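Local atomic coordinates of dephospho-CoA kinase (Mycobacterium paratuberculosis, PDB entry 6N39), a protein that probably phosphorylates the 3'-hydroxyl of dephospho-coenzyme A with ATP, the last step of coenzyme A biosynthesis. Residues Gln196-Glu200 against Arg201-Phe205. Residues are numbered along the deposited sequence; the frame is centred on the assembly and turned at random.
Sequences QVWNE and RIVPF
V197 O takes two backbone donors from the next turn of helix 187-210: R201 N, four residues on, at 3.0 Å, and I202 N, five residues on, at 3.1 Å. The two bonds differ in quality. The first is bent, with an N-H...O angle of 138° and its donor tilted away from the carbonyl plane, whereas the second is straighter at 162° and lies in that plane. V203 N likewise reaches back five positions, in a nearly straight bond to W198 O (2.8 Å), and together the I202 and V203 bonds make a wide, pi-type turn. P204 suits the place that follows: lacking an N-H, it has nothing to offer the preceding turn, and its ring carbons take that room, CD lying 3.5 Å from N199 O and CG near E200 O. The helix kinks here, then resumes its ordinary spacing with F205 N bonded to R201 O.

With CG anti to its own N (chi1 -173°), the W198 indole leans forward toward the C-terminal end. Two methyls cover one face of it: I202 CG2 stands 4.1 Å from the centroid of the six-membered ring in a CH-pi contact, and V203 CG2 sits over the pyrrole part, 3.5 Å from W198 CD1. Branched I202 serves two neighbours, because its other arm brings CD1 within 3.8 Å of V197 CG1. Apolar V197 and I202 suit the side turned to the kinase sheet, where V197 meets I179 and I202 meets I12 and V115; W198 also touches V115, while V203 is exposed. The extended R201 pairs NH2 with D334, in the GrpB-family part, in a salt bridge, and NH1 bonds weakly to D178 O. The arrangement is a pi-bulge followed by a proline kink, in a helix that packs on the parallel sheet of the P-loop kinase fold and leads into the UPF0157 region.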
loop_
_atom_site.group_PDB
_atom_site.type_symbol
_atom_site.label_atom_id
_atom_site.label_comp_id
_atom_site.label_asym_id
_atom_site.label_seq_id
_atom_site.Cartn_x
_atom_site.Cartn_y
_atom_site.Cartn_z
ATOM N N GLN A 196 1.447 -12.855 -15.930
ATOM C CA GLN A 196 0.081 -12.341 -15.903
ATOM C C GLN A 196 -0.012 -11.099 -15.013
ATOM O O GLN A 196 -0.616 -10.085 -15.384
ATOM C CB GLN A 196 -0.824 -13.453 -15.387
ATOM C CG GLN A 196 -2.185 -13.581 -15.921
ATOM C CD GLN A 196 -2.734 -14.954 -15.562
ATOM O OE1 GLN A 196 -3.368 -15.127 -14.520
ATOM N NE2 GLN A 196 -2.448 -15.948 -16.407
ATOM N N VAL A 197 0.574 -11.178 -13.824
ATOM C CA VAL A 197 0.588 -10.030 -12.918
ATOM C C VAL A 197 1.401 -8.884 -13.512
ATOM O O VAL A 197 1.015 -7.709 -13.415
ATOM C CB VAL A 197 1.128 -10.459 -11.543
ATOM C CG1 VAL A 197 1.546 -9.248 -10.731
ATOM C CG2 VAL A 197 0.072 -11.279 -10.812
ATOM N N TRP A 198 2.520 -9.210 -14.158
ATOM C CA TRP A 198 3.330 -8.212 -14.849
ATOM C C TRP A 198 2.515 -7.456 -15.893
ATOM O O TRP A 198 2.453 -6.223 -15.877
ATOM C CB TRP A 198 4.532 -8.891 -15.510
ATOM C CG TRP A 198 5.498 -7.912 -16.083
ATOM C CD1 TRP A 198 5.606 -7.522 -17.380
ATOM C CD2 TRP A 198 6.472 -7.162 -15.356
ATOM N NE1 TRP A 198 6.610 -6.595 -17.516
ATOM C CE2 TRP A 198 7.148 -6.348 -16.283
ATOM C CE3 TRP A 198 6.836 -7.102 -14.008
ATOM C CZ2 TRP A 198 8.183 -5.497 -15.910
ATOM C CZ3 TRP A 198 7.859 -6.259 -13.638
ATOM C CH2 TRP A 198 8.519 -5.465 -14.586
ATOM N N ASN A 199 1.880 -8.187 -16.814
ATOM C CA ASN A 199 1.184 -7.553 -17.930
ATOM C C ASN A 199 -0.085 -6.843 -17.477
ATOM O O ASN A 199 -0.443 -5.797 -18.023
ATOM C CB ASN A 199 0.794 -8.584 -18.990
ATOM C CG ASN A 199 1.982 -9.119 -19.793
ATOM O OD1 ASN A 199 3.132 -8.771 -19.552
ATOM N ND2 ASN A 199 1.689 -9.992 -20.751
ATOM N N GLU A 200 -0.823 -7.429 -16.538
ATOM C CA GLU A 200 -2.147 -6.906 -16.228
ATOM C C GLU A 200 -2.135 -5.849 -15.128
ATOM O O GLU A 200 -3.094 -5.077 -15.024
ATOM C CB GLU A 200 -3.082 -8.051 -15.820
ATOM C CG GLU A 200 -3.495 -8.911 -17.008
ATOM C CD GLU A 200 -4.134 -10.237 -16.585
ATOM O OE1 GLU A 200 -4.585 -10.344 -15.423
ATOM O OE2 GLU A 200 -4.169 -11.170 -17.417
ATOM N N ARG A 201 -1.079 -5.783 -14.327
ATOM C CA ARG A 201 -1.089 -4.884 -13.182
ATOM C C ARG A 201 0.189 -4.052 -13.085
ATOM O O ARG A 201 0.124 -2.826 -12.955
ATOM C CB ARG A 201 -1.311 -5.683 -11.892
ATOM C CG ARG A 201 -1.897 -4.821 -10.801
ATOM C CD ARG A 201 -2.432 -5.614 -9.651
ATOM N NE ARG A 201 -2.599 -4.741 -8.502
ATOM C CZ ARG A 201 -3.065 -5.146 -7.333
ATOM N NH1 ARG A 201 -3.427 -6.419 -7.169
ATOM N NH2 ARG A 201 -3.192 -4.276 -6.343
ATOM N N ILE A 202 1.353 -4.683 -13.178
ATOM C CA ILE A 202 2.591 -3.952 -12.933
ATOM C C ILE A 202 2.923 -3.024 -14.093
ATOM O O ILE A 202 3.261 -1.853 -13.881
ATOM C CB ILE A 202 3.740 -4.925 -12.625
ATOM C CG1 ILE A 202 3.469 -5.619 -11.285
ATOM C CG2 ILE A 202 5.068 -4.166 -12.526
ATOM C CD1 ILE A 202 4.387 -6.779 -10.990
ATOM N N VAL A 203 2.833 -3.520 -15.339
ATOM C CA VAL A 203 3.127 -2.663 -16.490
ATOM C C VAL A 203 2.239 -1.419 -16.510
ATOM O O VAL A 203 2.778 -0.301 -16.596
ATOM C CB VAL A 203 3.047 -3.476 -17.795
ATOM C CG1 VAL A 203 2.897 -2.547 -18.986
ATOM C CG2 VAL A 203 4.299 -4.375 -17.970
ATOM N N PRO A 204 0.906 -1.525 -16.448
ATOM C CA PRO A 204 0.099 -0.293 -16.444
ATOM C C PRO A 204 0.296 0.558 -15.192
ATOM O O PRO A 204 0.247 1.783 -15.299
ATOM C CB PRO A 204 -1.346 -0.808 -16.580
ATOM C CG PRO A 204 -1.300 -2.237 -16.117
ATOM C CD PRO A 204 0.064 -2.741 -16.478
ATOM N N PHE A 205 0.545 -0.039 -14.020
ATOM C CA PHE A 205 0.848 0.745 -12.823
ATOM C C PHE A 205 2.063 1.641 -13.058
ATOM O O PHE A 205 2.007 2.862 -12.845
ATOM C CB PHE A 205 1.077 -0.205 -11.637
ATOM C CG PHE A 205 1.070 0.460 -10.259
ATOM C CD1 PHE A 205 0.854 1.826 -10.101
ATOM C CD2 PHE A 205 1.275 -0.314 -9.114
ATOM C CE1 PHE A 205 0.844 2.415 -8.819
ATOM C CE2 PHE A 205 1.278 0.256 -7.841
ATOM C CZ PHE A 205 1.047 1.629 -7.689
#